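Local atomic coordinates of CRISPR-associated endonuclease/helicase Cas3 (Thermus thermophilus HB8, PDB entry 3SK9), a protein that cuts single-stranded DNA in CRISPR antiviral defence through its metal-dependent HD nuclease domain, the part present here, and carries a helicase/ATPase domain in the rest of the full-length protein. Residues A[29-40]-A[205-214]; A[58-69]-A[177-187]. One frame throughout, in Å; residues are numbered along the deposited sequence.

Contact 1. Residues A[29-40]-A[205-214]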
loop_
_atom_site.group_PDB
_atom_site.type_symbol
_atom_site.label_atom_id
_atom_site.label_comp_id
_atom_site.label_asym_id
_atom_site.label_seq_id
_atom_site.Cartn_x
_atom_site.Cartn_y
_atom_site.Cartn_z
ATOM N N HIS A 29 8.995 2.069 -3.921
ATOM C CA HIS A 29 8.045 0.999 -4.140
ATOM C C HIS A 29 6.683 1.389 -3.577
ATOM O O HIS A 29 5.654 1.112 -4.176
ATOM C CB HIS A 29 8.525 -0.294 -3.485
ATOM C CG HIS A 29 7.559 -1.424 -3.660
ATOM N ND1 HIS A 29 7.289 -1.983 -4.885
ATOM C CD2 HIS A 29 6.774 -2.074 -2.768
ATOM C CE1 HIS A 29 6.382 -2.935 -4.747
ATOM N NE2 HIS A 29 6.053 -3.013 -3.471
ATOM N N MET A 30 6.661 2.038 -2.420
ATOM C CA MET A 30 5.360 2.433 -1.813
ATOM C C MET A 30 4.649 3.478 -2.672
ATOM O O MET A 30 3.424 3.426 -2.895
ATOM C CB MET A 30 5.562 2.965 -0.366
ATOM C CG MET A 30 5.966 1.891 0.706
ATOM S SD MET A 30 6.597 2.718 2.241
ATOM C CE MET A 30 5.110 3.520 2.820
ATOM N N LEU A 31 5.407 4.426 -3.205
ATOM C CA LEU A 31 4.776 5.456 -4.033
ATOM C C LEU A 31 4.324 4.875 -5.386
ATOM O O LEU A 31 3.258 5.284 -5.936
ATOM C CB LEU A 31 5.713 6.631 -4.240
ATOM C CG LEU A 31 5.997 7.499 -3.017
ATOM C CD1 LEU A 31 7.156 8.480 -3.329
ATOM C CD2 LEU A 31 4.744 8.253 -2.566
ATOM N N ASP A 32 5.091 3.921 -5.913
ATOM C CA ASP A 32 4.690 3.254 -7.168
ATOM C C ASP A 32 3.354 2.514 -6.964
ATOM O O ASP A 32 2.502 2.502 -7.858
ATOM C CB ASP A 32 5.719 2.197 -7.610
ATOM C CG ASP A 32 7.041 2.829 -8.100
ATOM O OD1 ASP A 32 7.029 4.044 -8.358
ATOM O OD2 ASP A 32 8.034 2.088 -8.214
ATOM N N THR A 33 3.255 1.838 -5.823
ATOM C CA THR A 33 2.048 1.053 -5.482
ATOM C C THR A 33 0.859 1.995 -5.373
ATOM O O THR A 33 -0.229 1.731 -5.868
ATOM C CB THR A 33 2.260 0.257 -4.144
ATOM O OG1 THR A 33 3.357 -0.655 -4.331
ATOM C CG2 THR A 33 0.977 -0.555 -3.764
ATOM N N ALA A 34 1.038 3.097 -4.668
ATOM C CA ALA A 34 -0.034 4.118 -4.582
ATOM C C ALA A 34 -0.408 4.679 -5.954
ATOM O O ALA A 34 -1.590 4.939 -6.212
ATOM C CB ALA A 34 0.400 5.290 -3.659
ATOM N N ALA A 35 0.576 4.860 -6.826
ATOM C CA ALA A 35 0.333 5.425 -8.154
ATOM C C ALA A 35 -0.492 4.431 -8.996
ATOM O O ALA A 35 -1.413 4.836 -9.710
ATOM C CB ALA A 35 1.684 5.786 -8.869
ATOM N N VAL A 36 -0.161 3.138 -8.894
ATOM C CA VAL A 36 -0.962 2.123 -9.623
ATOM C C VAL A 36 -2.385 2.111 -9.061
ATOM O O VAL A 36 -3.375 2.034 -9.831
ATOM C CB VAL A 36 -0.359 0.709 -9.493
ATOM C CG1 VAL A 36 -1.294 -0.368 -10.102
ATOM C CG2 VAL A 36 1.060 0.651 -10.176
ATOM N N ALA A 37 -2.512 2.147 -7.723
ATOM C CA ALA A 37 -3.847 2.147 -7.102
ATOM C C ALA A 37 -4.681 3.327 -7.609
ATOM O O ALA A 37 -5.843 3.164 -7.949
ATOM C CB ALA A 37 -3.725 2.219 -5.553
ATOM N N LEU A 38 -4.088 4.530 -7.623
ATOM C CA LEU A 38 -4.822 5.718 -8.044
ATOM C C LEU A 38 -5.223 5.595 -9.522
ATOM O O LEU A 38 -6.382 5.872 -9.915
ATOM C CB LEU A 38 -3.984 6.972 -7.778
ATOM C CG LEU A 38 -4.737 8.294 -8.020
ATOM C CD1 LEU A 38 -6.097 8.286 -7.278
ATOM C CD2 LEU A 38 -3.900 9.501 -7.590
ATOM N N ALA A 39 -4.299 5.093 -10.339
ATOM C CA ALA A 39 -4.578 4.973 -11.784
ATOM C C ALA A 39 -5.674 3.962 -12.070
ATOM O O ALA A 39 -6.577 4.197 -12.887
ATOM C CB ALA A 39 -3.296 4.624 -12.561
ATOM N N VAL A 40 -5.591 2.815 -11.425
ATOM C CA VAL A 40 -6.636 1.828 -11.653
ATOM C C VAL A 40 -8.018 2.259 -11.044
ATOM O O VAL A 40 -9.016 2.015 -11.682
ATOM C CB VAL A 40 -6.253 0.334 -11.370
ATOM C CG1 VAL A 40 -6.102 0.042 -9.938
ATOM C CG2 VAL A 40 -7.389 -0.557 -11.965
ATOM N N LEU A 205 -7.600 -4.347 -3.883
ATOM C CA LEU A 205 -6.894 -3.300 -4.643
ATOM C C LEU A 205 -5.412 -3.357 -4.311
ATOM O O LEU A 205 -4.570 -3.244 -5.204
ATOM C CB LEU A 205 -7.450 -1.915 -4.294
ATOM C CG LEU A 205 -6.783 -0.720 -5.011
ATOM C CD1 LEU A 205 -6.980 -0.807 -6.508
ATOM C CD2 LEU A 205 -7.391 0.622 -4.422
ATOM N N ALA A 206 -5.086 -3.529 -3.025
ATOM C CA ALA A 206 -3.675 -3.550 -2.606
ATOM C C ALA A 206 -2.955 -4.778 -3.166
ATOM O O ALA A 206 -1.816 -4.655 -3.626
ATOM C CB ALA A 206 -3.530 -3.479 -1.098
ATOM N N SER A 207 -3.636 -5.930 -3.183
ATOM C CA SER A 207 -3.078 -7.132 -3.785
ATOM C C SER A 207 -2.688 -6.927 -5.283
ATOM O O SER A 207 -1.553 -7.226 -5.741
ATOM C CB SER A 207 -4.055 -8.283 -3.645
ATOM O OG SER A 207 -3.631 -9.366 -4.411
ATOM N N PHE A 208 -3.613 -6.387 -6.035
ATOM C CA PHE A 208 -3.331 -6.061 -7.435
ATOM C C PHE A 208 -2.263 -4.967 -7.602
ATOM O O PHE A 208 -1.325 -5.105 -8.397
ATOM C CB PHE A 208 -4.620 -5.636 -8.136
ATOM C CG PHE A 208 -4.425 -5.218 -9.573
ATOM C CD1 PHE A 208 -4.216 -6.178 -10.568
ATOM C CD2 PHE A 208 -4.489 -3.868 -9.938
ATOM C CE1 PHE A 208 -4.062 -5.803 -11.922
ATOM C CE2 PHE A 208 -4.317 -3.475 -11.313
ATOM C CZ PHE A 208 -4.122 -4.460 -12.283
ATOM N N ALA A 209 -2.394 -3.860 -6.888
ATOM C CA ALA A 209 -1.434 -2.747 -7.132
ATOM C C ALA A 209 -0.022 -3.117 -6.731
ATOM O O ALA A 209 0.947 -2.721 -7.400
ATOM C CB ALA A 209 -1.896 -1.450 -6.376
ATOM N N ASP A 210 0.127 -3.841 -5.634
ATOM C CA ASP A 210 1.486 -4.259 -5.186
ATOM C C ASP A 210 2.106 -5.190 -6.244
ATOM O O ASP A 210 3.299 -5.068 -6.571
ATOM C CB ASP A 210 1.438 -5.000 -3.837
ATOM C CG ASP A 210 2.839 -5.479 -3.383
ATOM O OD1 ASP A 210 3.646 -4.631 -2.971
ATOM O OD2 ASP A 210 3.128 -6.692 -3.473
ATOM N N TRP A 211 1.291 -6.084 -6.780
ATOM C CA TRP A 211 1.749 -6.987 -7.859
ATOM C C TRP A 211 2.255 -6.193 -9.071
ATOM O O TRP A 211 3.385 -6.423 -9.549
ATOM C CB TRP A 211 0.626 -7.920 -8.266
ATOM C CG TRP A 211 0.990 -8.803 -9.426
ATOM C CD1 TRP A 211 1.859 -9.856 -9.397
ATOM C CD2 TRP A 211 0.462 -8.745 -10.727
ATOM N NE1 TRP A 211 1.924 -10.440 -10.622
ATOM C CE2 TRP A 211 1.062 -9.796 -11.462
ATOM C CE3 TRP A 211 -0.496 -7.923 -11.355
ATOM C CZ2 TRP A 211 0.760 -10.040 -12.791
ATOM C CZ3 TRP A 211 -0.787 -8.148 -12.679
ATOM C CH2 TRP A 211 -0.151 -9.198 -13.399
ATOM N N VAL A 212 1.434 -5.272 -9.578
ATOM C CA VAL A 212 1.838 -4.468 -10.768
ATOM C C VAL A 212 3.168 -3.753 -10.430
ATOM O O VAL A 212 4.150 -3.847 -11.181
ATOM C CB VAL A 212 0.794 -3.407 -11.119
ATOM C CG1 VAL A 212 1.292 -2.481 -12.262
ATOM C CG2 VAL A 212 -0.477 -4.062 -11.562
ATOM N N ALA A 213 3.195 -3.047 -9.303
ATOM C CA ALA A 213 4.367 -2.194 -8.956
ATOM C C ALA A 213 5.627 -2.995 -8.678
ATOM O O ALA A 213 6.762 -2.486 -8.820
ATOM C CB ALA A 213 4.021 -1.293 -7.760
ATOM N N SER A 214 5.455 -4.281 -8.381
ATOM C CA SER A 214 6.598 -5.121 -8.033
ATOM C C SER A 214 7.359 -5.617 -9.259
ATOM O O SER A 214 8.397 -6.276 -9.106
ATOM C CB SER A 214 6.136 -6.354 -7.224
ATOM O OG SER A 214 5.886 -5.972 -5.876
HETATM O O HOH W 1 7.947 -0.401 -7.243
HETATM O O HOH W 2 3.236 -2.243 -1.995
#
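His29 and Asp210 meet where two helices of the HD nuclease domain pass each other. Both belong to the divalent metal site, which His74 and Asp75 complete. His29 NE2 donates to Asp210 OD1 at 2.9 Å. The bond leaves close to the imidazole plane and reaches OD1 on the syn side, but tilted out of the carboxylate plane; the two planes are nearly perpendicular (89°). His29 CG lies anti to the backbone N (chi1 179°), which swings the ring across to the other helix. Thr33 OG1 sits over one face of this ring, toward its rim, and donates to His29 O.

Two waters fill in the polar end. One joins His29 ND1, Asp32 OD2 and Ala213 O. The other donates to Thr33 OG1 and to Asp210 OD1, the latter at 2.6 Å. Asp32 OD1 is hydrogen-bonded to Tyr230, and OD2 forms a salt bridge with Arg223. Here the contact reaches the surface: Ser214 is exposed, and its OG comes within 3.3 Å of His29 CE1 while bonding back to Asp210 O.

The Ala213 methyl, a knob in a hole formed by His29, Asp32, Thr33 and Val36, marks the border with the packed part. Beyond it the packing is apolar and close. Ala209 CB rests 3.6 Å from Thr33 O, as small residues allow at an axis separation of 8.2 Å. Val36 puts CG1 against Ala209 CA and CG2 3.8 Å from Val212 CG1. Val40 CG1 touches Leu205 CD1 at 3.6 Å and approaches the edge of the Phe208 ring.

The helices cross at 121°. Val71 of helix 60-71 covers Thr33, Ala37 and Leu205, helix 230-246 packs on Asp32 and Val212, and Phe262 of the C-terminal hairpin meets Phe208.

Contact 2. Residues A[58-69]-A[177-187]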
loop_
_atom_site.group_PDB
_atom_site.type_symbol
_atom_site.label_atom_id
_atom_site.label_comp_id
_atom_site.label_asym_id
_atom_site.label_seq_id
_atom_site.Cartn_x
_atom_site.Cartn_y
_atom_site.Cartn_z
ATOM N N LEU A 58 -16.312 10.449 1.915
ATOM C CA LEU A 58 -15.535 11.528 1.290
ATOM C C LEU A 58 -16.033 11.787 -0.125
ATOM O O LEU A 58 -16.536 10.864 -0.786
ATOM C CB LEU A 58 -14.043 11.162 1.211
ATOM C CG LEU A 58 -13.228 11.096 2.513
ATOM C CD1 LEU A 58 -11.894 10.319 2.308
ATOM C CD2 LEU A 58 -12.980 12.512 3.007
ATOM N N PRO A 59 -15.884 13.031 -0.606
ATOM C CA PRO A 59 -16.047 13.270 -2.041
ATOM C C PRO A 59 -15.171 12.278 -2.796
ATOM O O PRO A 59 -14.094 11.880 -2.326
ATOM C CB PRO A 59 -15.507 14.694 -2.232
ATOM C CG PRO A 59 -15.658 15.335 -0.905
ATOM C CD PRO A 59 -15.384 14.232 0.091
ATOM N N GLU A 60 -15.651 11.864 -3.953
ATOM C CA GLU A 60 -14.970 10.844 -4.724
ATOM C C GLU A 60 -13.459 11.073 -4.874
ATOM O O GLU A 60 -12.676 10.144 -4.665
ATOM C CB GLU A 60 -15.620 10.742 -6.095
ATOM C CG GLU A 60 -15.264 9.454 -6.773
ATOM C CD GLU A 60 -16.045 9.249 -8.036
ATOM O OE1 GLU A 60 -17.259 8.927 -7.939
ATOM O OE2 GLU A 60 -15.433 9.430 -9.107
ATOM N N GLU A 61 -13.044 12.288 -5.249
ATOM C CA GLU A 61 -11.639 12.578 -5.439
ATOM C C GLU A 61 -10.787 12.348 -4.164
ATOM O O GLU A 61 -9.676 11.816 -4.249
ATOM C CB GLU A 61 -11.486 13.999 -5.939
ATOM C CG GLU A 61 -10.054 14.363 -6.282
ATOM C CD GLU A 61 -9.988 15.533 -7.237
ATOM O OE1 GLU A 61 -9.060 16.362 -7.096
ATOM O OE2 GLU A 61 -10.880 15.620 -8.120
ATOM N N GLY A 62 -11.307 12.742 -2.998
ATOM C CA GLY A 62 -10.622 12.511 -1.736
ATOM C C GLY A 62 -10.654 11.030 -1.372
ATOM O O GLY A 62 -9.691 10.507 -0.818
ATOM N N ALA A 63 -11.762 10.353 -1.684
ATOM C CA ALA A 63 -11.902 8.934 -1.356
ATOM C C ALA A 63 -10.838 8.097 -2.096
ATOM O O ALA A 63 -10.215 7.196 -1.514
ATOM C CB ALA A 63 -13.263 8.450 -1.693
ATOM N N LEU A 64 -10.622 8.409 -3.378
ATOM C CA LEU A 64 -9.651 7.636 -4.159
ATOM C C LEU A 64 -8.205 7.933 -3.699
ATOM O O LEU A 64 -7.367 7.027 -3.633
ATOM C CB LEU A 64 -9.807 7.885 -5.651
ATOM C CG LEU A 64 -11.212 7.699 -6.241
ATOM C CD1 LEU A 64 -11.137 7.902 -7.775
ATOM C CD2 LEU A 64 -11.871 6.353 -5.897
ATOM N N ALA A 65 -7.915 9.187 -3.367
ATOM C CA ALA A 65 -6.604 9.527 -2.833
ATOM C C ALA A 65 -6.330 8.830 -1.496
ATOM O O ALA A 65 -5.213 8.358 -1.288
ATOM C CB ALA A 65 -6.452 11.060 -2.688
ATOM N N TRP A 66 -7.320 8.826 -0.591
ATOM C CA TRP A 66 -7.254 8.070 0.676
ATOM C C TRP A 66 -6.951 6.573 0.446
ATOM O O TRP A 66 -6.019 5.972 1.051
ATOM C CB TRP A 66 -8.577 8.243 1.447
ATOM C CG TRP A 66 -8.863 7.195 2.490
ATOM C CD1 TRP A 66 -9.844 6.210 2.442
ATOM C CD2 TRP A 66 -8.209 7.039 3.757
ATOM N NE1 TRP A 66 -9.802 5.456 3.582
ATOM C CE2 TRP A 66 -8.803 5.928 4.401
ATOM C CE3 TRP A 66 -7.173 7.720 4.398
ATOM C CZ2 TRP A 66 -8.408 5.505 5.682
ATOM C CZ3 TRP A 66 -6.774 7.294 5.674
ATOM C CH2 TRP A 66 -7.386 6.178 6.290
ATOM N N ALA A 67 -7.708 5.963 -0.460
ATOM C CA ALA A 67 -7.539 4.538 -0.721
ATOM C C ALA A 67 -6.182 4.255 -1.365
ATOM O O ALA A 67 -5.512 3.261 -1.031
ATOM C CB ALA A 67 -8.694 3.998 -1.625
ATOM N N ALA A 68 -5.766 5.103 -2.289
ATOM C CA ALA A 68 -4.455 4.917 -2.925
ATOM C C ALA A 68 -3.302 4.982 -1.924
ATOM O O ALA A 68 -2.345 4.231 -2.022
ATOM C CB ALA A 68 -4.230 5.999 -4.072
ATOM N N ALA A 69 -3.357 5.953 -1.030
ATOM C CA ALA A 69 -2.302 6.133 -0.015
ATOM C C ALA A 69 -2.265 4.925 0.939
ATOM O O ALA A 69 -1.187 4.437 1.311
ATOM C CB ALA A 69 -2.592 7.381 0.790
ATOM N N VAL A 177 4.038 9.252 2.171
ATOM C CA VAL A 177 3.074 8.763 1.198
ATOM C C VAL A 177 1.777 9.557 1.304
ATOM O O VAL A 177 1.305 10.068 0.309
ATOM C CB VAL A 177 2.808 7.270 1.427
ATOM C CG1 VAL A 177 1.669 6.780 0.507
ATOM C CG2 VAL A 177 4.119 6.469 1.148
ATOM N N PHE A 178 1.213 9.691 2.509
ATOM C CA PHE A 178 -0.046 10.454 2.654
ATOM C C PHE A 178 0.094 11.885 2.157
ATOM O O PHE A 178 -0.779 12.420 1.459
ATOM C CB PHE A 178 -0.524 10.445 4.108
ATOM C CG PHE A 178 -1.345 9.246 4.447
ATOM C CD1 PHE A 178 -2.703 9.367 4.678
ATOM C CD2 PHE A 178 -0.793 7.981 4.424
ATOM C CE1 PHE A 178 -3.483 8.252 4.939
ATOM C CE2 PHE A 178 -1.583 6.843 4.697
ATOM C CZ PHE A 178 -2.911 6.984 4.964
ATOM N N ARG A 179 1.212 12.505 2.488
ATOM C CA ARG A 179 1.449 13.874 2.034
ATOM C C ARG A 179 1.596 13.988 0.508
ATOM O O ARG A 179 1.015 14.872 -0.108
ATOM C CB ARG A 179 2.677 14.453 2.723
ATOM C CG ARG A 179 2.954 15.910 2.327
ATOM C CD ARG A 179 4.051 16.526 3.200
ATOM N NE ARG A 179 5.191 15.623 3.402
ATOM C CZ ARG A 179 5.438 14.991 4.553
ATOM N NH1 ARG A 179 4.650 15.176 5.607
ATOM N NH2 ARG A 179 6.490 14.203 4.668
ATOM N N ARG A 180 2.373 13.095 -0.096
ATOM C CA ARG A 180 2.544 13.079 -1.546
ATOM C C ARG A 180 1.233 12.862 -2.331
ATOM O O ARG A 180 1.072 13.428 -3.400
ATOM C CB ARG A 180 3.525 11.982 -2.017
ATOM C CG ARG A 180 4.886 12.063 -1.516
ATOM C CD ARG A 180 5.629 13.046 -2.316
ATOM N NE ARG A 180 6.956 12.871 -1.839
ATOM C CZ ARG A 180 7.982 12.321 -2.474
ATOM N NH1 ARG A 180 8.017 12.037 -3.780
ATOM N NH2 ARG A 180 9.043 12.166 -1.732
ATOM N N LEU A 181 0.354 12.002 -1.819
ATOM C CA LEU A 181 -0.933 11.676 -2.462
ATOM C C LEU A 181 -2.023 12.678 -2.159
ATOM O O LEU A 181 -3.079 12.663 -2.800
ATOM C CB LEU A 181 -1.450 10.314 -1.984
ATOM C CG LEU A 181 -0.946 9.117 -2.797
ATOM C CD1 LEU A 181 -1.620 9.011 -4.156
ATOM C CD2 LEU A 181 0.575 9.153 -2.947
ATOM N N GLY A 182 -1.793 13.531 -1.166
ATOM C CA GLY A 182 -2.785 14.530 -0.785
ATOM C C GLY A 182 -4.001 13.869 -0.169
ATOM O O GLY A 182 -5.115 14.358 -0.316
ATOM N N ALA A 183 -3.779 12.755 0.536
ATOM C CA ALA A 183 -4.859 11.960 1.128
ATOM C C ALA A 183 -5.482 12.643 2.337
ATOM O O ALA A 183 -4.766 12.977 3.260
ATOM C CB ALA A 183 -4.306 10.610 1.549
ATOM N N PRO A 184 -6.816 12.799 2.340
ATOM C CA PRO A 184 -7.562 13.247 3.524
ATOM C C PRO A 184 -7.942 12.058 4.448
ATOM O O PRO A 184 -8.084 10.947 3.980
ATOM C CB PRO A 184 -8.831 13.821 2.908
ATOM C CG PRO A 184 -9.093 12.842 1.712
ATOM C CD PRO A 184 -7.713 12.481 1.202
ATOM N N LEU A 185 -8.158 12.313 5.723
ATOM C CA LEU A 185 -8.714 11.295 6.623
ATOM C C LEU A 185 -10.236 11.249 6.491
ATOM O O LEU A 185 -10.894 12.278 6.381
ATOM C CB LEU A 185 -8.329 11.597 8.078
ATOM C CG LEU A 185 -8.672 10.514 9.116
ATOM C CD1 LEU A 185 -7.599 9.402 9.067
ATOM C CD2 LEU A 185 -8.820 11.111 10.558
ATOM N N PRO A 186 -10.806 10.047 6.523
ATOM C CA PRO A 186 -12.281 9.946 6.501
ATOM C C PRO A 186 -12.903 10.564 7.755
ATOM O O PRO A 186 -12.333 10.451 8.826
ATOM C CB PRO A 186 -12.533 8.438 6.507
ATOM C CG PRO A 186 -11.279 7.865 5.885
ATOM C CD PRO A 186 -10.150 8.747 6.358
ATOM N N PRO A 187 -14.077 11.169 7.625
ATOM C CA PRO A 187 -14.799 11.717 8.791
ATOM C C PRO A 187 -15.237 10.629 9.782
ATOM O O PRO A 187 -15.342 9.459 9.373
ATOM C CB PRO A 187 -16.036 12.387 8.159
ATOM C CG PRO A 187 -15.697 12.577 6.729
ATOM C CD PRO A 187 -14.779 11.440 6.362
#
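Helix 60-69 and the last turns of helix 165-181, residues 177-181, run roughly antiparallel, at 149° with axes 9.4 Å apart, and the chain after Gly182 then passes along helix 60-69, bringing the CA atoms of Trp66 and Ala183 to 4.6 Å. Ala69 CB lies over the centre of the Phe178 ring, a CH-pi contact at 4.0 Å, and also meets Ala183 CB at 3.7 Å. The turn is a Schellman motif with Gly182, of positive phi, as C-prime residue: Ala183 N bonds to Phe178 O and Gly182 N to Arg179 O. The chain then runs extended and proline-rich through 183-187.

Trp66 CG is anti to the backbone N (chi1 160°), which lays the indole alongside Phe178. Pro186 CD stands 3.5 Å above the centroid of its six-membered ring, almost on the normal, in a second CH-pi contact. Phe178 CE1 lies 3.5 Å from Trp66 CZ3, the two ring planes 70° apart. Pro184 O is buried against Trp66 CE3 at 3.4 Å, with no hydrogen-bond partner in the model. Pro184 CD packs on Gly62 O at 3.4 Å. Leu58 CD1 closes on Pro184 CG, CD2 on Pro187 CD. Trp56 of helix 46-56 meets Trp66 edge-to-face.

Both contacts lie in the HD domain, but at different depths. Contact 1 is mostly buried near the centre of the chain and holds two metal-site residues. Contact 2 is further out and only partly buried, with exposed residues along its proline-rich run. Contact 1 combines charged groups and ordered waters with small apolar side chains. Contact 2 has no hydrogen bond between its segments and relies on aromatic, proline and alanine surfaces. The two share a border: Ala34 CB lies 3.4 Å from Ala68 O, and Met30 CE 3.5 Å from Val177 CG2. Helix 26-43 therefore meets helix 196-213 in contact 1 and both helices of contact 2 elsewhere.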